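Local coordinates for protein ribulose bisphosphate carboxylase (Hyperthermus butylicus DSM 5456, PDB 6HUN) that probably catalyses the magnesium-dependent addition of CO2 and water to ribulose 1,5-bisphosphate, giving two molecules of 3-phosphoglycerate, as part of archaeal AMP breakdown, at residues G60-E65 and G124-M129; F45-A50 and A133-E138; L172-K177 and M402-G407; L409-G414 and E450-V455; K264-D269 and Y288-H293. One frame throughout, in Å; residues are numbered along the deposited sequence.

Interaction 1 (G60-E65 and G124-M129)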
# COMPACT_ATOMS: atom_id res chain seq x y z
N GLY A 60 19.34 11.85 -12.18
CA GLY A 60 18.67 11.96 -13.47
C GLY A 60 17.83 10.74 -13.79
O GLY A 60 16.78 10.85 -14.42
N ARG A 61 18.28 9.57 -13.35
CA ARG A 61 17.47 8.38 -13.55
C ARG A 61 16.19 8.46 -12.76
O ARG A 61 15.14 8.07 -13.26
CB ARG A 61 18.24 7.12 -13.17
CG ARG A 61 19.26 6.69 -14.24
CD ARG A 61 20.21 5.70 -13.65
NE ARG A 61 21.32 5.44 -14.56
CZ ARG A 61 21.37 4.38 -15.34
NH1 ARG A 61 20.38 3.49 -15.29
NH2 ARG A 61 22.39 4.21 -16.18
N ILE A 62 16.27 8.94 -11.50
CA ILE A 62 15.06 9.14 -10.70
C ILE A 62 14.12 10.13 -11.39
O ILE A 62 12.92 9.88 -11.54
CB ILE A 62 15.41 9.60 -9.28
CG1 ILE A 62 16.12 8.49 -8.48
CG2 ILE A 62 14.12 10.08 -8.52
CD1 ILE A 62 16.76 9.07 -7.20
N ALA A 63 14.66 11.27 -11.84
CA ALA A 63 13.80 12.28 -12.47
C ALA A 63 13.14 11.74 -13.74
O ALA A 63 11.96 12.00 -13.98
CB ALA A 63 14.62 13.56 -12.78
N ALA A 64 13.88 11.00 -14.56
CA ALA A 64 13.32 10.44 -15.80
C ALA A 64 12.28 9.38 -15.51
O ALA A 64 11.20 9.36 -16.09
CB ALA A 64 14.44 9.85 -16.67
N GLU A 65 12.61 8.46 -14.61
CA GLU A 65 11.70 7.35 -14.35
C GLU A 65 10.40 7.84 -13.71
O GLU A 65 9.34 7.25 -13.95
CB GLU A 65 12.39 6.30 -13.49
CG GLU A 65 11.48 5.13 -12.97
CD GLU A 65 10.95 4.22 -14.07
OE1 GLU A 65 9.81 3.73 -13.94
OE2 GLU A 65 11.67 4.00 -15.06
N GLY A 124 6.74 5.22 -7.10
CA GLY A 124 6.48 4.03 -7.91
C GLY A 124 7.73 3.22 -8.22
O GLY A 124 8.41 2.73 -7.31
N ASN A 125 8.06 3.09 -9.51
CA ASN A 125 9.16 2.20 -9.89
C ASN A 125 10.52 2.67 -9.41
O ASN A 125 11.50 1.88 -9.47
CB ASN A 125 9.23 2.10 -11.42
CG ASN A 125 8.17 1.22 -12.02
OD1 ASN A 125 7.53 0.44 -11.31
ND2 ASN A 125 7.98 1.32 -13.34
N ILE A 126 10.65 3.96 -9.10
CA ILE A 126 11.97 4.47 -8.72
C ILE A 126 12.57 3.70 -7.55
O ILE A 126 13.79 3.59 -7.44
CB ILE A 126 11.91 5.98 -8.42
CG1 ILE A 126 10.83 6.34 -7.38
CG2 ILE A 126 11.82 6.79 -9.79
CD1 ILE A 126 10.91 7.92 -7.14
N PHE A 127 11.73 3.07 -6.71
CA PHE A 127 12.29 2.40 -5.55
C PHE A 127 13.05 1.14 -5.92
O PHE A 127 13.86 0.66 -5.12
CB PHE A 127 11.18 1.93 -4.62
CG PHE A 127 10.55 3.00 -3.78
CD1 PHE A 127 11.31 3.69 -2.78
CD2 PHE A 127 9.21 3.35 -4.00
CE1 PHE A 127 10.71 4.67 -2.00
CE2 PHE A 127 8.60 4.35 -3.24
CZ PHE A 127 9.38 5.00 -2.19
N GLY A 128 12.71 0.53 -7.07
CA GLY A 128 13.40 -0.71 -7.44
C GLY A 128 14.47 -0.58 -8.50
O GLY A 128 14.92 -1.59 -9.03
N MET A 129 14.90 0.62 -8.84
CA MET A 129 15.86 0.76 -9.93
C MET A 129 17.24 0.23 -9.49
O MET A 129 17.65 0.43 -8.36
CB MET A 129 15.96 2.24 -10.37
CG MET A 129 14.66 2.79 -11.00
SD MET A 129 14.92 4.50 -11.58
CE MET A 129 15.62 5.22 -10.13
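I62, near the C-terminal end of helix 55-65, meets I126 of the short 3-10 turn 126-127, and the CA atoms of these two residues come within 5.9 Å, close enough for side chains of modest size to fill the space between the backbones. E65, one turn further along the helix, makes the largest single contribution. Its CG stands anti to the backbone N (chi1 172°) and the chain then bends at chi2, which lays the aliphatic part against apolar neighbours and sends the carboxylate to the asparagine. E65 CB touches M129 SD at 3.6 Å where the two chains run antiparallel, and E65 CG lies 3.6 Å from I126 CG2. At the polar end N125 ND2 donates to E65 OE1 at 3.1 Å, meeting it nearly along the C-O axis, with the acceptor in the amide plane; carboxylate and amide are turned 40° apart. The flexible methionine bends at chi3 to bring M129 CE to 3.7 Å from I62 CG1, and I62 CG2 faces I126 CD1 at 4.1 Å, both pairs crossing at about a right angle. E65 OE1 also forms a salt bridge with K179 of the second subunit, a predicted substrate-binding residue; this is consistent with Rubisco dimers in general, where an N-terminal domain lends a glutamate and an asparagine to its partner's active site. Behind this polar tip the isoleucines continue into the domain core, where I62 rests on F45 and V47 of strand 41-49, and both I62 and I126 touch L135 of strand 132-141.

Interaction 2 (F45-A50 and A133-E138)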
# COMPACT_ATOMS: atom_id res chain seq x y z
N PHE A 45 14.22 13.74 -2.03
CA PHE A 45 14.55 12.32 -1.93
C PHE A 45 15.86 12.20 -1.17
O PHE A 45 16.76 13.02 -1.37
CB PHE A 45 14.76 11.66 -3.31
CG PHE A 45 13.55 11.69 -4.21
CD1 PHE A 45 12.48 10.81 -4.02
CD2 PHE A 45 13.52 12.52 -5.31
CE1 PHE A 45 11.39 10.84 -4.94
CE2 PHE A 45 12.45 12.55 -6.16
CZ PHE A 45 11.36 11.71 -5.96
N ARG A 46 16.00 11.16 -0.37
CA ARG A 46 17.30 10.80 0.18
C ARG A 46 17.83 9.60 -0.61
O ARG A 46 17.22 8.52 -0.57
CB ARG A 46 17.17 10.49 1.67
CG ARG A 46 18.54 10.10 2.26
CD ARG A 46 18.40 9.86 3.80
NE ARG A 46 19.73 9.70 4.42
CZ ARG A 46 19.91 9.73 5.74
NH1 ARG A 46 18.86 9.90 6.55
NH2 ARG A 46 21.15 9.61 6.26
N VAL A 47 18.91 9.79 -1.35
CA VAL A 47 19.33 8.87 -2.41
C VAL A 47 20.68 8.30 -2.02
O VAL A 47 21.63 9.06 -1.77
CB VAL A 47 19.45 9.58 -3.78
CG1 VAL A 47 19.85 8.61 -4.90
CG2 VAL A 47 18.13 10.37 -4.12
N THR A 48 20.75 6.98 -2.00
CA THR A 48 22.00 6.24 -1.87
C THR A 48 22.29 5.54 -3.20
O THR A 48 21.67 4.49 -3.51
CB THR A 48 21.93 5.22 -0.73
OG1 THR A 48 21.59 5.88 0.50
CG2 THR A 48 23.29 4.51 -0.58
N PRO A 49 23.16 6.09 -4.02
CA PRO A 49 23.44 5.46 -5.32
C PRO A 49 24.07 4.10 -5.11
O PRO A 49 24.78 3.86 -4.13
CB PRO A 49 24.41 6.44 -5.98
CG PRO A 49 24.32 7.71 -5.14
CD PRO A 49 24.02 7.27 -3.77
N ALA A 50 23.82 3.21 -6.06
CA ALA A 50 24.43 1.90 -6.04
C ALA A 50 25.93 2.04 -6.27
O ALA A 50 26.43 3.12 -6.62
CB ALA A 50 23.81 0.99 -7.11
N ALA A 133 20.77 2.11 -4.43
CA ALA A 133 20.84 1.18 -3.30
C ALA A 133 19.81 1.53 -2.19
O ALA A 133 19.35 0.63 -1.45
CB ALA A 133 22.25 1.17 -2.72
N GLY A 134 19.42 2.79 -2.09
CA GLY A 134 18.34 3.20 -1.19
C GLY A 134 17.70 4.47 -1.70
O GLY A 134 18.38 5.35 -2.25
N LEU A 135 16.37 4.59 -1.54
CA LEU A 135 15.64 5.78 -2.00
C LEU A 135 14.58 6.02 -0.93
O LEU A 135 13.71 5.14 -0.70
CB LEU A 135 15.03 5.52 -3.39
CG LEU A 135 14.21 6.74 -3.83
CD1 LEU A 135 15.16 7.93 -4.05
CD2 LEU A 135 13.49 6.35 -5.11
N ARG A 136 14.70 7.12 -0.20
CA ARG A 136 13.66 7.53 0.73
C ARG A 136 12.97 8.81 0.25
O ARG A 136 13.62 9.82 -0.05
CB ARG A 136 14.18 7.77 2.14
CG ARG A 136 13.05 7.43 3.06
CD ARG A 136 12.96 8.15 4.19
NE ARG A 136 12.31 7.38 5.22
CZ ARG A 136 12.06 7.92 6.39
NH1 ARG A 136 11.59 7.21 7.36
NH2 ARG A 136 12.44 9.18 6.54
N VAL A 137 11.66 8.77 0.18
CA VAL A 137 10.94 9.99 -0.22
C VAL A 137 10.64 10.73 1.07
O VAL A 137 9.87 10.23 1.90
CB VAL A 137 9.65 9.69 -1.00
CG1 VAL A 137 9.14 11.05 -1.55
CG2 VAL A 137 9.98 8.76 -2.18
N GLU A 138 11.27 11.88 1.25
CA GLU A 138 11.19 12.56 2.55
C GLU A 138 9.97 13.50 2.64
O GLU A 138 9.31 13.59 3.69
CB GLU A 138 12.48 13.36 2.80
CG GLU A 138 13.78 12.57 2.74
CD GLU A 138 14.04 11.71 3.99
OE1 GLU A 138 13.13 11.41 4.78
OE2 GLU A 138 15.20 11.25 4.15
O HOH W 1 15.96 9.85 6.10
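Two neighbouring antiparallel strands of the mixed sheet in Rubisco's N-terminal domain, 41-49 and 132-141, pair here through R46 with R136 and T48 with G134, and a classic beta bulge closes the pairing. At the bulge A133 and G134 both face T48: T48 O takes A133 N at 2.7 Å and G134 N at 3.2 Å, the first almost head-on to the carbonyl and the second on a lone pair. The hydrogen-bonded pair R46 and R136 is straighter, with R46 N 2.7 Å from R136 O.

One face is apolar, as suits the side covered by I62 of helix 55-65. L135 CD1 sits 3.8 Å from F45 CB and equally near V47 CG2, while V137 CG2 comes to the edge of the F45 ring, 3.7 Å from F45 CD1. The other face is polar, its arginines charged. The guanidinium of R46 has its salt bridge with D96, and its long extended chain (chi1 179°) leaves the aliphatic part beside the carboxylate of E138. R136 NH2 reaches E138 OE1 on the syn side at 2.9 Å, forming a salt bridge. A glutamine in place of E138 would probably leave R136 without its charged mate and weaken the water link to R46. In that link one water accepts from R46 NH1 at 2.9 Å and donates to E138 OE2.

Interaction 3 (L172-K177 and M402-G407)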
# COMPACT_ATOMS: atom_id res chain seq x y z
N LEU A 172 -10.87 11.83 24.04
CA LEU A 172 -10.38 10.54 24.51
C LEU A 172 -11.01 9.37 23.75
O LEU A 172 -12.23 9.36 23.53
CB LEU A 172 -10.66 10.38 26.00
CG LEU A 172 -10.09 11.60 26.77
CD1 LEU A 172 -10.69 11.67 28.16
CD2 LEU A 172 -8.58 11.58 26.78
N ALA A 173 -10.19 8.37 23.43
CA ALA A 173 -10.64 7.16 22.73
C ALA A 173 -10.08 5.92 23.42
O ALA A 173 -9.00 5.96 24.01
CB ALA A 173 -10.20 7.21 21.26
N THR A 174 -10.82 4.80 23.35
CA THR A 174 -10.37 3.52 23.90
C THR A 174 -10.73 2.38 22.95
O THR A 174 -11.88 2.29 22.54
CB THR A 174 -11.01 3.21 25.25
OG1 THR A 174 -10.52 4.14 26.22
CG2 THR A 174 -10.66 1.78 25.72
N VAL A 175 -9.76 1.52 22.67
CA VAL A 175 -9.97 0.20 22.07
C VAL A 175 -10.15 -0.86 23.15
O VAL A 175 -9.33 -0.97 24.08
CB VAL A 175 -8.79 -0.18 21.16
CG1 VAL A 175 -9.03 -1.54 20.46
CG2 VAL A 175 -8.52 0.93 20.16
N PRO A 176 -11.22 -1.66 23.08
CA PRO A 176 -11.40 -2.76 24.03
C PRO A 176 -10.19 -3.68 24.12
O PRO A 176 -9.38 -3.80 23.20
CB PRO A 176 -12.61 -3.51 23.46
CG PRO A 176 -13.38 -2.48 22.71
CD PRO A 176 -12.36 -1.50 22.17
N LYS A 177 -10.08 -4.34 25.26
CA LYS A 177 -9.13 -5.40 25.43
C LYS A 177 -9.90 -6.64 25.88
O LYS A 177 -10.74 -6.54 26.78
CB LYS A 177 -8.05 -5.04 26.46
CG LYS A 177 -7.12 -3.93 26.02
CD LYS A 177 -6.13 -3.55 27.15
CE LYS A 177 -5.01 -4.59 27.36
NZ LYS A 177 -3.89 -4.44 26.37
N MET A 402 -6.36 11.37 22.46
CA MET A 402 -5.53 10.42 23.17
C MET A 402 -6.21 9.07 23.25
O MET A 402 -7.37 8.96 23.66
CB MET A 402 -5.22 10.93 24.58
CG MET A 402 -5.13 12.42 24.59
SD MET A 402 -4.44 13.10 26.20
CE MET A 402 -2.80 12.51 25.99
N GLN A 403 -5.49 8.04 22.87
CA GLN A 403 -5.99 6.70 23.05
C GLN A 403 -5.50 6.18 24.38
O GLN A 403 -4.29 6.11 24.63
CB GLN A 403 -5.54 5.84 21.87
CG GLN A 403 -6.23 4.56 21.76
CD GLN A 403 -5.75 3.84 20.52
OE1 GLN A 403 -5.78 4.42 19.45
NE2 GLN A 403 -5.24 2.62 20.67
N VAL A 404 -6.43 5.84 25.26
CA VAL A 404 -6.03 5.64 26.65
C VAL A 404 -6.58 4.31 27.13
O VAL A 404 -7.08 4.21 28.26
CB VAL A 404 -6.49 6.78 27.59
CG1 VAL A 404 -5.71 8.05 27.34
CG2 VAL A 404 -8.02 7.05 27.51
N GLY A 405 -6.40 3.29 26.32
CA GLY A 405 -6.86 1.94 26.62
C GLY A 405 -6.40 1.30 27.91
O GLY A 405 -7.24 0.95 28.75
N GLY A 406 -5.08 1.12 28.08
CA GLY A 406 -4.58 0.47 29.28
C GLY A 406 -4.97 1.22 30.54
O GLY A 406 -5.46 0.63 31.50
N GLY A 407 -4.80 2.55 30.52
CA GLY A 407 -5.17 3.37 31.66
C GLY A 407 -6.62 3.21 32.08
O GLY A 407 -6.95 3.37 33.26
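Q403 runs alongside the backbone of A173 and ends beside V175, its CG anti to the backbone N (chi1 -167°) and the chain extended beyond. CB lies 4.1 Å from A173 O and CG comes to 3.8 Å from the same oxygen. Further out, CD approaches V175 CG2, and NE2 reaches that methyl at 3.7 Å, the two side chains crossing at a slant. The other amide atom, OE1, accepts from K203 NZ, the predicted carbamate-bearing lysine, uncarboxylated here. An amide suits this place because it spans apolar and polar surroundings; its nearest side-chain atom is about 4 Å from a bound calcium ion.

The backbones run parallel. A173 N donates to M402 O at 2.9 Å, and V404 N gives an equally short bond to A173 O, pointing almost straight down the carbonyl. On the far face from Q403, L172 CD2 packs 4.1 Å from M402 CB, the two chains side by side and both leaning on outer helices. T174 OG1 is buried without a partner in the model, whereas its methyl CG2 lies 3.9 Å from G405 CA.

V404 is the N-cap of helix 405-409, and Q403 to G406 are predicted to bind substrate, as in other Rubiscos, where glycines of this turn bind a substrate phosphate through their backbone. Joining the first and last parallel strands, the contact closes the eight-stranded TIM barrel of the catalytic domain.

Interaction 4 (L409-G414 and E450-V455)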
# COMPACT_ATOMS: atom_id res chain seq x y z
N LEU A 409 -9.10 0.45 31.01
CA LEU A 409 -9.56 -0.91 31.27
C LEU A 409 -8.80 -1.58 32.41
O LEU A 409 -9.30 -2.56 32.97
CB LEU A 409 -9.45 -1.73 29.97
CG LEU A 409 -9.96 -0.94 28.79
CD1 LEU A 409 -9.53 -1.54 27.44
CD2 LEU A 409 -11.45 -0.90 28.87
N GLY A 410 -7.63 -1.07 32.78
CA GLY A 410 -6.85 -1.65 33.84
C GLY A 410 -7.00 -0.99 35.20
O GLY A 410 -6.27 -1.36 36.13
N HIS A 411 -7.92 -0.04 35.36
CA HIS A 411 -8.06 0.67 36.64
C HIS A 411 -8.55 -0.28 37.74
O HIS A 411 -9.47 -1.07 37.52
CB HIS A 411 -9.03 1.85 36.50
CG HIS A 411 -8.97 2.84 37.62
ND1 HIS A 411 -9.87 2.84 38.67
CD2 HIS A 411 -8.13 3.88 37.86
CE1 HIS A 411 -9.58 3.82 39.50
NE2 HIS A 411 -8.53 4.47 39.04
N PRO A 412 -7.97 -0.21 38.94
CA PRO A 412 -8.33 -1.17 40.00
C PRO A 412 -9.82 -1.22 40.32
O PRO A 412 -10.30 -2.24 40.82
CB PRO A 412 -7.51 -0.69 41.20
CG PRO A 412 -6.35 0.02 40.60
CD PRO A 412 -6.85 0.66 39.33
N ASP A 413 -10.56 -0.15 40.05
CA ASP A 413 -11.99 -0.07 40.34
C ASP A 413 -12.86 -0.28 39.12
O ASP A 413 -14.04 0.09 39.15
CB ASP A 413 -12.34 1.26 40.99
CG ASP A 413 -11.67 1.45 42.33
OD1 ASP A 413 -10.95 2.46 42.51
OD2 ASP A 413 -11.86 0.57 43.20
N GLY A 414 -12.32 -0.82 38.03
CA GLY A 414 -13.13 -1.08 36.87
C GLY A 414 -13.05 0.06 35.87
O GLY A 414 -12.55 1.15 36.16
N GLU A 450 -1.49 6.11 42.25
CA GLU A 450 -0.99 4.99 43.05
C GLU A 450 -0.46 3.86 42.16
O GLU A 450 0.70 3.44 42.29
CB GLU A 450 -2.12 4.49 43.98
CG GLU A 450 -2.00 3.03 44.51
CD GLU A 450 -2.91 2.05 43.72
OE1 GLU A 450 -2.37 1.10 43.09
OE2 GLU A 450 -4.16 2.22 43.71
N LYS A 451 -1.31 3.37 41.24
CA LYS A 451 -1.01 2.15 40.50
C LYS A 451 0.09 2.36 39.46
O LYS A 451 1.05 1.57 39.39
CB LYS A 451 -2.28 1.63 39.82
CG LYS A 451 -2.10 0.31 39.10
CD LYS A 451 -3.35 -0.06 38.35
CE LYS A 451 -3.77 -1.49 38.66
NZ LYS A 451 -3.71 -2.31 37.41
N TRP A 452 -0.03 3.38 38.61
CA TRP A 452 0.90 3.55 37.51
C TRP A 452 1.84 4.74 37.65
O TRP A 452 2.85 4.79 36.95
CB TRP A 452 0.16 3.71 36.18
CG TRP A 452 -0.69 2.55 35.74
CD1 TRP A 452 -0.26 1.32 35.32
CD2 TRP A 452 -2.12 2.53 35.63
NE1 TRP A 452 -1.34 0.54 34.96
CE2 TRP A 452 -2.49 1.26 35.14
CE3 TRP A 452 -3.13 3.47 35.89
CZ2 TRP A 452 -3.83 0.89 34.91
CZ3 TRP A 452 -4.46 3.11 35.67
CH2 TRP A 452 -4.79 1.83 35.18
N GLY A 453 1.51 5.71 38.50
CA GLY A 453 2.44 6.80 38.74
C GLY A 453 2.62 7.67 37.51
O GLY A 453 1.67 7.98 36.77
N TYR A 454 3.87 8.04 37.27
CA TYR A 454 4.20 9.05 36.27
C TYR A 454 4.90 8.51 35.04
O TYR A 454 5.36 9.31 34.22
CB TYR A 454 5.04 10.16 36.92
CG TYR A 454 4.22 11.02 37.83
CD1 TYR A 454 3.39 11.99 37.30
CD2 TYR A 454 4.25 10.86 39.22
CE1 TYR A 454 2.60 12.78 38.09
CE2 TYR A 454 3.45 11.66 40.03
CZ TYR A 454 2.62 12.62 39.44
OH TYR A 454 1.81 13.45 40.17
N VAL A 455 5.00 7.18 34.88
CA VAL A 455 5.44 6.53 33.61
C VAL A 455 5.38 7.41 32.35
O VAL A 455 5.54 6.95 31.23
CB VAL A 455 4.63 5.24 33.35
CG1 VAL A 455 4.74 4.31 34.57
CG2 VAL A 455 3.18 5.59 33.08
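K451 and G410 supply the polar part of the contact: K451 NZ donates to G410 O at 3.0 Å, lying in the plane of the carbonyl. The lysine leaves its helix with CG anti to the backbone N (chi1 -176°), then bends at chi3 and chi4 to bring its ammonium group round to that oxygen. Lysine suits the place because a long aliphatic stem can cover neighbours while its end still finds an acceptor.

Apolar contacts are made by that stem. K451 CE lies 3.6 Å from P412 CG and K451 CD 3.7 Å from P412 CD, stem and ring passing with their ends reversed. The same K451 CD also lies over one face of the W452 ring, toward its rim.

Aromatic contacts come next. W452 CZ2 is 3.5 Å from G410 O, and W452 CH2 approaches H411 N at the edge of the indole, 3.7 Å away. Glycine fits at 410 because a CB there would press tightly on W452 CZ2. P412 CD lies over one face of the H411 imidazole, toward its rim, and H411 NE2 is bonded to E444 O.

Turns shape both segments. A type I turn runs from H411 to G414, closed by G414 N to H411 O at 2.9 Å, and a type II' turn runs from W452 to V455, its positive phi at G453 suiting glycine. The contact thus lays the linker between helices 405-409 and 415-431 against the end of helix 443-452: H411 faces A417 and A421 of helix 415-431, D413 pairs with R447, and W452 meets H385 on a neighbouring loop.

Interaction 5 (K264-D269 and Y288-H293)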
# COMPACT_ATOMS: atom_id res chain seq x y z
N LYS A 264 -21.46 9.08 13.61
CA LYS A 264 -20.87 10.16 12.84
C LYS A 264 -19.44 9.85 12.39
O LYS A 264 -18.81 10.70 11.75
CB LYS A 264 -20.86 11.45 13.62
CG LYS A 264 -22.33 11.94 13.94
CD LYS A 264 -23.00 12.27 12.62
CE LYS A 264 -22.75 13.75 12.24
NZ LYS A 264 -23.38 14.14 10.94
N PHE A 265 -18.96 8.65 12.66
CA PHE A 265 -17.56 8.32 12.40
C PHE A 265 -17.45 6.97 11.69
O PHE A 265 -18.20 6.02 12.01
CB PHE A 265 -16.75 8.23 13.68
CG PHE A 265 -16.72 9.49 14.48
CD1 PHE A 265 -15.62 10.35 14.36
CD2 PHE A 265 -17.76 9.79 15.37
CE1 PHE A 265 -15.55 11.51 15.06
CE2 PHE A 265 -17.67 10.98 16.15
CZ PHE A 265 -16.55 11.83 15.96
N ILE A 266 -16.45 6.86 10.79
CA ILE A 266 -16.00 5.57 10.26
C ILE A 266 -14.49 5.55 10.41
O ILE A 266 -13.84 6.60 10.42
CB ILE A 266 -16.43 5.34 8.77
CG1 ILE A 266 -15.94 6.52 7.91
CG2 ILE A 266 -17.98 5.19 8.76
CD1 ILE A 266 -16.12 6.37 6.31
N MET A 267 -13.93 4.35 10.55
CA MET A 267 -12.49 4.14 10.51
C MET A 267 -12.14 3.30 9.30
O MET A 267 -12.85 2.33 8.99
CB MET A 267 -12.03 3.44 11.81
CG MET A 267 -10.58 3.00 11.80
SD MET A 267 -10.41 2.34 13.51
CE MET A 267 -9.29 0.99 13.28
N ILE A 268 -11.00 3.62 8.68
CA ILE A 268 -10.50 2.86 7.53
C ILE A 268 -8.99 2.69 7.65
O ILE A 268 -8.27 3.62 8.07
CB ILE A 268 -10.89 3.50 6.20
CG1 ILE A 268 -10.40 2.58 5.06
CG2 ILE A 268 -10.24 4.89 6.02
CD1 ILE A 268 -11.09 2.89 3.79
N ASP A 269 -8.55 1.47 7.40
CA ASP A 269 -7.10 1.17 7.37
C ASP A 269 -6.66 1.60 6.00
O ASP A 269 -6.78 0.86 5.03
CB ASP A 269 -6.86 -0.31 7.61
CG ASP A 269 -7.41 -0.84 8.93
OD1 ASP A 269 -7.93 -0.11 9.82
OD2 ASP A 269 -7.28 -2.06 9.12
N TYR A 288 -22.78 11.50 3.37
CA TYR A 288 -23.44 11.07 4.59
C TYR A 288 -23.04 11.90 5.80
O TYR A 288 -23.43 11.56 6.94
CB TYR A 288 -23.13 9.59 4.88
CG TYR A 288 -23.66 8.58 3.88
CD1 TYR A 288 -25.03 8.44 3.63
CD2 TYR A 288 -22.78 7.71 3.24
CE1 TYR A 288 -25.47 7.47 2.70
CE2 TYR A 288 -23.20 6.78 2.35
CZ TYR A 288 -24.54 6.67 2.08
OH TYR A 288 -24.90 5.70 1.19
N ASP A 289 -22.25 12.96 5.61
CA ASP A 289 -21.88 13.87 6.69
C ASP A 289 -21.16 13.16 7.85
O ASP A 289 -21.50 13.34 9.03
CB ASP A 289 -23.13 14.64 7.19
CG ASP A 289 -22.77 15.94 7.91
OD1 ASP A 289 -21.83 16.64 7.50
OD2 ASP A 289 -23.46 16.30 8.91
N LEU A 290 -20.07 12.43 7.52
CA LEU A 290 -19.30 11.66 8.48
C LEU A 290 -17.87 12.21 8.59
O LEU A 290 -17.38 12.91 7.70
CB LEU A 290 -19.22 10.14 8.08
CG LEU A 290 -20.54 9.37 7.81
CD1 LEU A 290 -20.35 7.98 7.26
CD2 LEU A 290 -21.40 9.38 9.11
N ALA A 291 -17.20 11.90 9.70
CA ALA A 291 -15.77 12.08 9.86
C ALA A 291 -15.09 10.72 9.68
O ALA A 291 -15.69 9.66 9.93
CB ALA A 291 -15.44 12.66 11.26
N ILE A 292 -13.78 10.74 9.32
CA ILE A 292 -13.01 9.54 9.03
C ILE A 292 -11.80 9.47 9.93
O ILE A 292 -10.97 10.39 9.91
CB ILE A 292 -12.50 9.50 7.59
CG1 ILE A 292 -13.71 9.58 6.62
CG2 ILE A 292 -11.52 8.23 7.37
CD1 ILE A 292 -13.27 9.59 5.20
N HIS A 293 -11.66 8.35 10.63
CA HIS A 293 -10.45 8.04 11.36
C HIS A 293 -9.56 7.19 10.44
O HIS A 293 -9.93 6.06 10.10
CB HIS A 293 -10.78 7.29 12.63
CG HIS A 293 -9.59 7.02 13.50
ND1 HIS A 293 -9.40 7.65 14.71
CD2 HIS A 293 -8.53 6.19 13.34
CE1 HIS A 293 -8.29 7.20 15.27
NE2 HIS A 293 -7.72 6.33 14.44
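K264 NZ is the gripping point, giving one hydrogen bond to D289 O at 2.8 Å and another, within a salt bridge, to D289 OD2 at 3.0 Å. The first lies in the carbonyl plane; the second comes down from above the carboxylate plane. K264 curls at chi2 and chi3 (-65° and -89°) to bring its amine to the residue that closes helix 275-288, where D289 has the positive phi of a Schellman motif. With an alanine here, D289 O and OD2 would probably lose this cation, though D289 OD1 would keep its salt bridge with K155.

Beyond the lysine the strands run parallel. A291 N bonds to K264 O, I266 N to A291 O, H293 N to I266 O at 2.8 Å and I268 N to H293 O. Branched aliphatic residues suit the face turned to helix 248-260: I266 CG1 and I292 CG1 lie side by side at 4.0 Å, and I268 CG2 meets I292 CG2 at 3.8 Å. Inside the barrel F265 CD1 packs 3.9 Å from the small A291 CB, and M267 CG lies 4.1 Å from H293 CD2.

This is a beta-alpha-beta crossover of the TIM barrel. H293, its ND1 bonded to H326, has its nearest side-chain atom about 3 Å from a bound calcium ion. The chemistry thus divides along the strands: a charge pair holds the outer turn, while the strand carries H293 to the metal site, beside K203, the predicted carbamate lysine.

From the N terminus, interaction 2 opens first: pairing 45-50 with 133-138, it closes a loop of 82 residues, and interaction 1 lies wholly within that span, the two touching through I62 with V47 and I126 with F45. Together they knit sheet and helix in the N-terminal domain. The chain then enters the barrel, where interaction 3 joins its first and last strands and encloses interaction 5, a short crossover between the fourth and fifth strands of the same sheet. Interaction 4 follows in series, fastening the C-terminal helix beside interaction 3, which it touches through W452 and L409. None of the loops cross, and the centres of interactions 1 and 3 stand about 42 Å apart.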